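PDB 2W41: glycerol kinase, putative from Plasmodium falciparum, which probably catalyses the ATP-dependent phosphorylation of glycerol to sn-glycerol 3-phosphate, as glycerol kinases of the FGGY family do. Local coordinates for residues 90-95 against 145-150; 107-112 against 139-144; 166-171 against 218-223. All blocks are in the same frame, centred on the assembly; numbering follows the deposited sequence.

How the interactions relate
All three contacts lie in the part of the chain assigned to the FGGY N-terminal domain. Starting from the N terminus, residues 90-95 open a loop that closes at 145-150, where a strand meets a helix (interaction 1). Nested inside that loop, interaction 2 joins the turn at 107-112 to the residues leading into the same helix. Interaction 3 follows in series: 166-170 forms the strand antiparallel to 92-96, and the loop it opens closes at 218-223, which docks on the edge away from 92-96 before entering strand 222-224. Asn170 and Ser143 stitch the three together, for Asn170 ND2 probably hydrogen-bonds to both Thr91 O and Ser143 OG, while Ser143 OG also probably bonds to Glu90 O.

Interaction 1: 90-95 against 145-150; sequences ETVIIW and FKILWL. With EDO (1,2-ethanediol), chain T.
Val92 and Ile94 pack against Lys146, Ile147 and Leu150 in a buried helix-on-strand contact, where helix 144-152 lies over one face of the two-stranded antiparallel sheet 92-96/166-170. The axes of strand 92-95 and helix 145-150 approach to 9.2 Å and run in roughly the same direction, with a signed crossing angle of -38°. Strand alternation sends Val92 and Ile94 to the helix and Ile93 to the other face, toward Ile171 and Trp174.

The two methyls of Val92 divide the work. With chi1 at 71°, CG1 sits between the backbone N and carbonyl carbon and meets Lys146 CB at 3.8 Å, whereas CG2 touches Ile147 CG1 at 4.0 Å, the two side chains crossing at about a right angle. Ile94, long enough to span the gap, sets CD1 against both Ile147 CG2 and Leu150 CB, 4.2 Å from each. Lys146 suits this border because its aliphatic root joins the apolar layer while its bent chain carries NZ to the carbonyl of Tyr141. At the loop end, Glu90 turns its carboxylate away from the helix: OE2 forms a salt bridge with Arg193, and OE1 accepts a 2.7 Å hydrogen bond from O1 of an ethanediol molecule.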
loop_
_atom_site.group_PDB
_atom_site.type_symbol
_atom_site.label_atom_id
_atom_site.label_comp_id
_atom_site.label_asym_id
_atom_site.label_seq_id
_atom_site.Cartn_x
_atom_site.Cartn_y
_atom_site.Cartn_z
ATOM N N GLU B 90 -24.582 -5.521 26.983
ATOM C CA GLU B 90 -23.394 -6.240 27.504
ATOM C C GLU B 90 -22.728 -5.539 28.709
ATOM O O GLU B 90 -22.483 -6.175 29.729
ATOM C CB GLU B 90 -22.409 -6.497 26.358
ATOM C CG GLU B 90 -22.963 -7.511 25.366
ATOM C CD GLU B 90 -22.706 -7.167 23.936
ATOM O OE1 GLU B 90 -21.687 -6.510 23.672
ATOM O OE2 GLU B 90 -23.519 -7.551 23.058
ATOM N N THR B 91 -22.451 -4.238 28.590
ATOM C CA THR B 91 -22.114 -3.376 29.738
ATOM C C THR B 91 -22.889 -3.755 30.991
ATOM O O THR B 91 -24.112 -3.912 30.943
ATOM C CB THR B 91 -22.304 -1.872 29.398
ATOM O OG1 THR B 91 -21.359 -1.517 28.382
ATOM C CG2 THR B 91 -22.118 -0.963 30.627
ATOM N N VAL B 92 -22.155 -3.938 32.100
ATOM C CA VAL B 92 -22.743 -4.514 33.318
ATOM C C VAL B 92 -22.495 -3.688 34.586
ATOM O O VAL B 92 -21.402 -3.143 34.783
ATOM C CB VAL B 92 -22.378 -6.052 33.494
ATOM C CG1 VAL B 92 -20.884 -6.273 33.862
ATOM C CG2 VAL B 92 -23.338 -6.754 34.518
ATOM N N ILE B 93 -23.492 -3.619 35.452
ATOM C CA ILE B 93 -23.331 -3.040 36.771
ATOM C C ILE B 93 -23.820 -4.022 37.809
ATOM O O ILE B 93 -24.794 -4.758 37.587
ATOM C CB ILE B 93 -24.115 -1.725 36.948
ATOM C CG1 ILE B 93 -23.797 -0.758 35.809
ATOM C CG2 ILE B 93 -23.821 -1.054 38.298
ATOM C CD1 ILE B 93 -25.025 -0.020 35.289
ATOM N N ILE B 94 -23.112 -4.043 38.949
ATOM C CA ILE B 94 -23.596 -4.732 40.138
ATOM C C ILE B 94 -23.839 -3.692 41.194
ATOM O O ILE B 94 -22.989 -2.820 41.404
ATOM C CB ILE B 94 -22.643 -5.831 40.637
ATOM C CG1 ILE B 94 -22.304 -6.784 39.477
ATOM C CG2 ILE B 94 -23.332 -6.591 41.819
ATOM C CD1 ILE B 94 -21.494 -8.041 39.863
ATOM N N TRP B 95 -25.021 -3.751 41.816
ATOM C CA TRP B 95 -25.353 -2.795 42.881
ATOM C C TRP B 95 -26.062 -3.400 44.090
ATOM O O TRP B 95 -26.368 -4.592 44.135
ATOM C CB TRP B 95 -26.127 -1.567 42.350
ATOM C CG TRP B 95 -27.520 -1.840 41.826
ATOM C CD1 TRP B 95 -28.704 -1.781 42.528
ATOM C CD2 TRP B 95 -27.865 -2.192 40.478
ATOM N NE1 TRP B 95 -29.758 -2.091 41.703
ATOM C CE2 TRP B 95 -29.276 -2.353 40.439
ATOM C CE3 TRP B 95 -27.118 -2.409 39.301
ATOM C CZ2 TRP B 95 -29.959 -2.707 39.253
ATOM C CZ3 TRP B 95 -27.793 -2.764 38.123
ATOM C CH2 TRP B 95 -29.198 -2.903 38.112
ATOM N N PHE B 145 -18.166 -12.866 31.942
ATOM C CA PHE B 145 -16.760 -12.828 32.301
ATOM C C PHE B 145 -16.388 -11.570 33.082
ATOM O O PHE B 145 -15.369 -11.556 33.756
ATOM C CB PHE B 145 -15.892 -12.954 31.075
ATOM C CG PHE B 145 -15.620 -14.365 30.670
ATOM C CD1 PHE B 145 -14.743 -15.164 31.403
ATOM C CD2 PHE B 145 -16.227 -14.894 29.525
ATOM C CE1 PHE B 145 -14.486 -16.466 31.020
ATOM C CE2 PHE B 145 -15.963 -16.190 29.104
ATOM C CZ PHE B 145 -15.096 -16.998 29.861
ATOM N N LYS B 146 -17.232 -10.539 33.017
ATOM C CA LYS B 146 -17.032 -9.314 33.794
ATOM C C LYS B 146 -17.635 -9.472 35.175
ATOM O O LYS B 146 -17.070 -9.020 36.154
ATOM C CB LYS B 146 -17.652 -8.077 33.129
ATOM C CG LYS B 146 -17.787 -8.088 31.610
ATOM C CD LYS B 146 -16.646 -7.378 30.930
ATOM C CE LYS B 146 -17.000 -7.020 29.475
ATOM N NZ LYS B 146 -18.265 -6.304 29.503
ATOM N N ILE B 147 -18.803 -10.081 35.254
ATOM C CA ILE B 147 -19.418 -10.397 36.524
ATOM C C ILE B 147 -18.446 -11.290 37.320
ATOM O O ILE B 147 -18.273 -11.094 38.514
ATOM C CB ILE B 147 -20.759 -11.147 36.316
ATOM C CG1 ILE B 147 -21.790 -10.267 35.589
ATOM C CG2 ILE B 147 -21.292 -11.658 37.666
ATOM C CD1 ILE B 147 -23.056 -11.028 35.078
ATOM N N LEU B 148 -17.827 -12.263 36.635
ATOM C CA LEU B 148 -16.829 -13.181 37.217
ATOM C C LEU B 148 -15.600 -12.449 37.737
ATOM O O LEU B 148 -15.200 -12.621 38.908
ATOM C CB LEU B 148 -16.394 -14.266 36.205
ATOM C CG LEU B 148 -15.282 -15.238 36.653
ATOM C CD1 LEU B 148 -15.781 -16.209 37.732
ATOM C CD2 LEU B 148 -14.709 -15.996 35.513
ATOM N N TRP B 149 -14.980 -11.651 36.866
ATOM C CA TRP B 149 -13.899 -10.790 37.322
ATOM C C TRP B 149 -14.275 -10.037 38.608
ATOM O O TRP B 149 -13.463 -9.970 39.538
ATOM C CB TRP B 149 -13.488 -9.819 36.241
ATOM C CG TRP B 149 -12.201 -9.085 36.474
ATOM C CD1 TRP B 149 -10.971 -9.394 35.929
ATOM C CD2 TRP B 149 -12.001 -7.888 37.261
ATOM N NE1 TRP B 149 -10.023 -8.459 36.326
ATOM C CE2 TRP B 149 -10.624 -7.524 37.136
ATOM C CE3 TRP B 149 -12.842 -7.082 38.044
ATOM C CZ2 TRP B 149 -10.078 -6.386 37.775
ATOM C CZ3 TRP B 149 -12.298 -5.954 38.677
ATOM C CH2 TRP B 149 -10.926 -5.632 38.557
ATOM N N LEU B 150 -15.488 -9.481 38.676
ATOM C CA LEU B 150 -15.917 -8.756 39.892
ATOM C C LEU B 150 -15.962 -9.637 41.115
ATOM O O LEU B 150 -15.568 -9.206 42.162
ATOM C CB LEU B 150 -17.264 -8.043 39.739
ATOM C CG LEU B 150 -17.313 -6.585 39.274
ATOM C CD1 LEU B 150 -15.979 -5.824 39.449
ATOM C CD2 LEU B 150 -17.741 -6.531 37.824
HETATM C C1 EDO T . -19.449 -6.686 20.401
HETATM O O1 EDO T . -20.638 -6.754 21.169
HETATM C C2 EDO T . -19.495 -7.888 19.477
HETATM O O2 EDO T . -19.630 -9.103 20.235
#

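Interaction 2: 107-112 against 139-144; sequences IVWLDT and NTYFSA
Tyr141 lies against the type I beta turn Val108-Asp111, joining it to the Asx motif that begins at Asn139, just ahead of helix 144-152. Its CB starts 3.8 Å from Trp109 O, and CG passes the same oxygen. The ring comes closest at CD1, 3.0 Å from Trp109 O; CE1 is back to 3.8 Å from that oxygen, and the contact fades toward the phenol end. CD1 also lies 4.0 Å from Trp109 CE3, at the edge of the indole and near its plane; the rings do not stack. Behind CB, Tyr141 CA makes a C-H...O contact with Trp109 O at 3.5 Å. A water lies over one face of the phenol, offset toward the rim, and ethanediol approaches from the opposite face.

This water links the loops: it donates to Trp109 O and to Asp111 O, at 2.7 Å for the latter, and accepts from Thr140 OG1. Threonine fits by offering that donor while the rest of its side chain packs on Glu115 and Val118 of helix 115-124. Trp109 NE1 bonds to Thr17 OG1; its side chain lies about 9 Å from bound ADP at the nearest atoms, too far to touch it. Asn139 OD1 closes the Asx motif, taking a weak bond from Tyr141 N and a straight one from Phe142 N (2.9 Å, 174°, in the carbonyl plane).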
loop_
_atom_site.group_PDB
_atom_site.type_symbol
_atom_site.label_atom_id
_atom_site.label_comp_id
_atom_site.label_asym_id
_atom_site.label_seq_id
_atom_site.Cartn_x
_atom_site.Cartn_y
_atom_site.Cartn_z
ATOM N N ILE B 107 -18.840 -1.864 33.778
ATOM C CA ILE B 107 -17.719 -2.331 32.960
ATOM C C ILE B 107 -18.245 -2.444 31.529
ATOM O O ILE B 107 -19.062 -3.299 31.199
ATOM C CB ILE B 107 -17.051 -3.688 33.493
ATOM C CG1 ILE B 107 -16.499 -3.550 34.912
ATOM C CG2 ILE B 107 -15.917 -4.145 32.596
ATOM C CD1 ILE B 107 -15.823 -4.878 35.498
ATOM N N VAL B 108 -17.765 -1.552 30.681
ATOM C CA VAL B 108 -18.283 -1.385 29.337
ATOM C C VAL B 108 -18.002 -2.624 28.468
ATOM O O VAL B 108 -16.997 -3.290 28.646
ATOM C CB VAL B 108 -17.738 -0.065 28.719
ATOM C CG1 VAL B 108 -18.420 0.259 27.395
ATOM C CG2 VAL B 108 -17.948 1.060 29.682
ATOM N N TRP B 109 -18.922 -2.963 27.560
ATOM C CA TRP B 109 -18.727 -4.077 26.617
ATOM C C TRP B 109 -17.367 -4.057 25.895
ATOM O O TRP B 109 -16.853 -5.112 25.435
ATOM C CB TRP B 109 -19.830 -4.019 25.558
ATOM C CG TRP B 109 -19.910 -2.711 24.731
ATOM C CD1 TRP B 109 -20.436 -1.483 25.135
ATOM C CD2 TRP B 109 -19.494 -2.540 23.369
ATOM N NE1 TRP B 109 -20.334 -0.576 24.108
ATOM C CE2 TRP B 109 -19.789 -1.204 23.008
ATOM C CE3 TRP B 109 -18.897 -3.386 22.426
ATOM C CZ2 TRP B 109 -19.518 -0.694 21.729
ATOM C CZ3 TRP B 109 -18.638 -2.884 21.145
ATOM C CH2 TRP B 109 -18.939 -1.528 20.818
ATOM N N LEU B 110 -16.844 -2.843 25.710
ATOM C CA LEU B 110 -15.560 -2.641 25.009
ATOM C C LEU B 110 -14.314 -3.093 25.833
ATOM O O LEU B 110 -13.259 -3.371 25.221
ATOM C CB LEU B 110 -15.410 -1.176 24.558
ATOM C CG LEU B 110 -16.117 -0.813 23.259
ATOM C CD1 LEU B 110 -15.924 0.607 22.924
ATOM C CD2 LEU B 110 -15.595 -1.688 22.157
ATOM N N ASP B 111 -14.455 -3.145 27.180
ATOM C CA ASP B 111 -13.469 -3.658 28.153
ATOM C C ASP B 111 -12.936 -5.066 27.827
ATOM O O ASP B 111 -13.704 -5.976 27.484
ATOM C CB ASP B 111 -14.100 -3.670 29.552
ATOM C CG ASP B 111 -13.074 -3.906 30.679
ATOM O OD1 ASP B 111 -12.595 -5.051 30.849
ATOM O OD2 ASP B 111 -12.750 -2.941 31.397
ATOM N N THR B 112 -11.616 -5.242 27.932
ATOM C CA THR B 112 -10.958 -6.539 27.679
ATOM C C THR B 112 -10.095 -7.059 28.851
ATOM O O THR B 112 -9.249 -7.929 28.649
ATOM C CB THR B 112 -10.039 -6.477 26.441
ATOM O OG1 THR B 112 -9.138 -5.385 26.588
ATOM C CG2 THR B 112 -10.840 -6.268 25.135
ATOM N N ASN B 139 -16.526 -15.026 25.305
ATOM C CA ASN B 139 -15.900 -13.832 24.755
ATOM C C ASN B 139 -15.717 -12.750 25.807
ATOM O O ASN B 139 -16.217 -12.861 26.953
ATOM C CB ASN B 139 -16.694 -13.315 23.515
ATOM C CG ASN B 139 -18.099 -12.849 23.864
ATOM O OD1 ASN B 139 -18.281 -11.801 24.448
ATOM N ND2 ASN B 139 -19.083 -13.627 23.491
ATOM N N THR B 140 -14.981 -11.701 25.425
ATOM C CA THR B 140 -14.708 -10.588 26.351
ATOM C C THR B 140 -15.810 -9.561 26.405
ATOM O O THR B 140 -15.838 -8.775 27.353
ATOM C CB THR B 140 -13.366 -9.855 26.030
ATOM O OG1 THR B 140 -13.351 -9.482 24.639
ATOM C CG2 THR B 140 -12.177 -10.755 26.334
ATOM N N TYR B 141 -16.714 -9.561 25.412
ATOM C CA TYR B 141 -17.761 -8.519 25.304
ATOM C C TYR B 141 -18.973 -8.701 26.217
ATOM O O TYR B 141 -19.372 -7.792 26.911
ATOM C CB TYR B 141 -18.196 -8.334 23.846
ATOM C CG TYR B 141 -17.065 -7.930 22.930
ATOM C CD1 TYR B 141 -16.624 -6.609 22.855
ATOM C CD2 TYR B 141 -16.436 -8.872 22.136
ATOM C CE1 TYR B 141 -15.592 -6.245 22.000
ATOM C CE2 TYR B 141 -15.403 -8.518 21.276
ATOM C CZ TYR B 141 -14.987 -7.210 21.217
ATOM O OH TYR B 141 -13.954 -6.899 20.353
ATOM N N PHE B 142 -19.546 -9.891 26.195
ATOM C CA PHE B 142 -20.719 -10.240 27.000
ATOM C C PHE B 142 -20.472 -10.110 28.511
ATOM O O PHE B 142 -19.325 -10.057 28.948
ATOM C CB PHE B 142 -21.170 -11.654 26.625
ATOM C CG PHE B 142 -21.909 -11.737 25.295
ATOM C CD1 PHE B 142 -21.560 -10.936 24.222
ATOM C CD2 PHE B 142 -22.929 -12.639 25.116
ATOM C CE1 PHE B 142 -22.239 -11.027 23.011
ATOM C CE2 PHE B 142 -23.593 -12.745 23.896
ATOM C CZ PHE B 142 -23.247 -11.940 22.854
ATOM N N SER B 143 -21.541 -10.050 29.293
ATOM C CA SER B 143 -21.460 -9.660 30.686
ATOM C C SER B 143 -20.773 -10.659 31.653
ATOM O O SER B 143 -20.188 -10.231 32.631
ATOM C CB SER B 143 -22.853 -9.360 31.210
ATOM O OG SER B 143 -23.543 -8.523 30.325
ATOM N N ALA B 144 -20.841 -11.967 31.381
ATOM C CA ALA B 144 -20.550 -12.997 32.414
ATOM C C ALA B 144 -19.096 -12.997 32.876
ATOM O O ALA B 144 -18.823 -13.110 34.058
ATOM C CB ALA B 144 -20.964 -14.385 31.947
HETATM O O HOH W 1 -14.318 -6.502 24.949
#

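Interaction 3: 166-171 against 218-223; sequences AVIGNI and SVLPEI. With EDO (1,2-ethanediol), chain X.
Ile168 and Val219 meet through both backbone and side chain, where the loop 218-221 docks on the edge strand 166-170 of a two-stranded antiparallel sheet. The backbone link is one hydrogen bond from Ile168 N to Val219 O, 3.2 Å long and fairly straight at 162°, with the donor tilted 29° from the carbonyl plane. Beside it the side chains cross obliquely: Val219 CG2 touches CD1 of Ile168 at 3.5 Å and lies almost as near CG1. The chi1 of -41° places this methyl between the backbone N and carbonyl carbon of Val219, facing the isoleucine, while CB and CG1 lie against Ala166 O, CB the closer at 3.1 Å. Valine, branched at CB, can thus touch a strand carbonyl and an apolar chain together.

Around this pair, although its CB points away from the strand, Leu220 places CD2 4.3 Å from Ile168 CB. Next comes Pro221, which has no N-H to offer Ile168 O; instead its CD rests 3.3 Å from that oxygen, and ladder-like pairing does not continue.

The neighbouring strand fixes which way the peptides of 166-170 face. Val167 and Gly169 pair with Trp95 and Ile93 on the other edge, so the backbone of Ile168 between them is turned toward the loop. Arg97 NH2 makes weak hydrogen bonds to both Ala166 O and Ser218 O, bridging the segments. Beyond Pro221, the chain joins strand 185-187, Glu222 bonding to Thr186 through the backbone, and Ile223 N donates to O2 of an ethanediol at 2.8 Å.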
loop_
_atom_site.group_PDB
_atom_site.type_symbol
_atom_site.label_atom_id
_atom_site.label_comp_id
_atom_site.label_asym_id
_atom_site.label_seq_id
_atom_site.Cartn_x
_atom_site.Cartn_y
_atom_site.Cartn_z
ATOM N N ALA B 166 -27.618 -8.222 46.382
ATOM C CA ALA B 166 -27.125 -7.477 45.237
ATOM C C ALA B 166 -27.980 -7.752 44.003
ATOM O O ALA B 166 -28.738 -8.739 43.969
ATOM C CB ALA B 166 -25.631 -7.766 44.966
ATOM N N VAL B 167 -27.887 -6.819 43.034
ATOM C CA VAL B 167 -28.455 -6.937 41.683
ATOM C C VAL B 167 -27.357 -6.891 40.631
ATOM O O VAL B 167 -26.497 -5.997 40.636
ATOM C CB VAL B 167 -29.447 -5.807 41.367
ATOM C CG1 VAL B 167 -30.108 -6.042 39.978
ATOM C CG2 VAL B 167 -30.489 -5.669 42.475
ATOM N N ILE B 168 -27.395 -7.865 39.737
ATOM C CA ILE B 168 -26.627 -7.816 38.502
ATOM C C ILE B 168 -27.521 -7.336 37.296
ATOM O O ILE B 168 -28.492 -8.001 36.869
ATOM C CB ILE B 168 -25.989 -9.204 38.201
ATOM C CG1 ILE B 168 -25.354 -9.809 39.475
ATOM C CG2 ILE B 168 -25.014 -9.123 36.961
ATOM C CD1 ILE B 168 -24.763 -11.256 39.281
ATOM N N GLY B 169 -27.168 -6.179 36.744
ATOM C CA GLY B 169 -27.933 -5.603 35.668
ATOM C C GLY B 169 -27.143 -5.041 34.511
ATOM O O GLY B 169 -26.094 -4.404 34.673
ATOM N N ASN B 170 -27.687 -5.264 33.316
ATOM C CA ASN B 170 -27.323 -4.470 32.160
ATOM C C ASN B 170 -27.919 -3.050 32.332
ATOM O O ASN B 170 -28.667 -2.807 33.295
ATOM C CB ASN B 170 -27.773 -5.175 30.893
ATOM C CG ASN B 170 -26.939 -6.428 30.578
ATOM O OD1 ASN B 170 -27.465 -7.404 30.063
ATOM N ND2 ASN B 170 -25.627 -6.380 30.838
ATOM N N ILE B 171 -27.559 -2.121 31.442
ATOM C CA ILE B 171 -27.953 -0.700 31.547
ATOM C C ILE B 171 -29.465 -0.423 31.570
ATOM O O ILE B 171 -29.902 0.532 32.234
ATOM C CB ILE B 171 -27.318 0.159 30.438
ATOM C CG1 ILE B 171 -25.807 0.371 30.678
ATOM C CG2 ILE B 171 -28.079 1.477 30.253
ATOM C CD1 ILE B 171 -25.414 1.324 31.812
ATOM N N SER B 218 -31.039 -15.580 42.321
ATOM C CA SER B 218 -32.155 -14.657 42.555
ATOM C C SER B 218 -31.720 -13.203 42.432
ATOM O O SER B 218 -32.557 -12.304 42.456
ATOM C CB SER B 218 -32.814 -14.916 43.910
ATOM O OG SER B 218 -32.049 -14.321 44.951
ATOM N N VAL B 219 -30.409 -12.974 42.312
ATOM C CA VAL B 219 -29.886 -11.622 42.011
ATOM C C VAL B 219 -30.081 -11.146 40.536
ATOM O O VAL B 219 -29.752 -9.989 40.184
ATOM C CB VAL B 219 -28.413 -11.459 42.432
ATOM C CG1 VAL B 219 -28.191 -12.118 43.774
ATOM C CG2 VAL B 219 -27.453 -12.025 41.354
ATOM N N LEU B 220 -30.617 -12.036 39.702
ATOM C CA LEU B 220 -30.834 -11.751 38.295
ATOM C C LEU B 220 -32.249 -11.263 38.093
ATOM O O LEU B 220 -33.165 -11.826 38.664
ATOM C CB LEU B 220 -30.580 -13.020 37.464
ATOM C CG LEU B 220 -29.133 -13.555 37.411
ATOM C CD1 LEU B 220 -29.049 -14.985 36.790
ATOM C CD2 LEU B 220 -28.206 -12.563 36.732
ATOM N N PRO B 221 -32.444 -10.213 37.263
ATOM C CA PRO B 221 -33.810 -9.654 37.076
ATOM C C PRO B 221 -34.668 -10.559 36.231
ATOM O O PRO B 221 -34.156 -11.330 35.439
ATOM C CB PRO B 221 -33.549 -8.359 36.338
ATOM C CG PRO B 221 -32.343 -8.703 35.483
ATOM C CD PRO B 221 -31.461 -9.485 36.435
ATOM N N GLU B 222 -35.966 -10.484 36.428
ATOM C CA GLU B 222 -36.904 -11.169 35.565
ATOM C C GLU B 222 -36.769 -10.731 34.107
ATOM O O GLU B 222 -36.748 -9.551 33.817
ATOM C CB GLU B 222 -38.326 -10.891 36.050
ATOM C CG GLU B 222 -39.401 -11.708 35.367
ATOM C CD GLU B 222 -40.784 -11.298 35.824
ATOM O OE1 GLU B 222 -40.916 -10.794 36.967
ATOM O OE2 GLU B 222 -41.739 -11.494 35.032
ATOM N N ILE B 223 -36.660 -11.708 33.211
ATOM C CA ILE B 223 -36.679 -11.512 31.769
ATOM C C ILE B 223 -38.096 -11.275 31.232
ATOM O O ILE B 223 -38.966 -12.173 31.226
ATOM C CB ILE B 223 -36.073 -12.705 31.023
ATOM C CG1 ILE B 223 -34.645 -12.926 31.497
ATOM C CG2 ILE B 223 -36.145 -12.472 29.517
ATOM C CD1 ILE B 223 -34.127 -14.337 31.278
HETATM C C1 EDO X . -35.903 -16.365 33.329
HETATM O O1 EDO X . -35.256 -17.558 33.779
HETATM C C2 EDO X . -36.285 -15.522 34.537
HETATM O O2 EDO X . -37.002 -14.406 34.026
#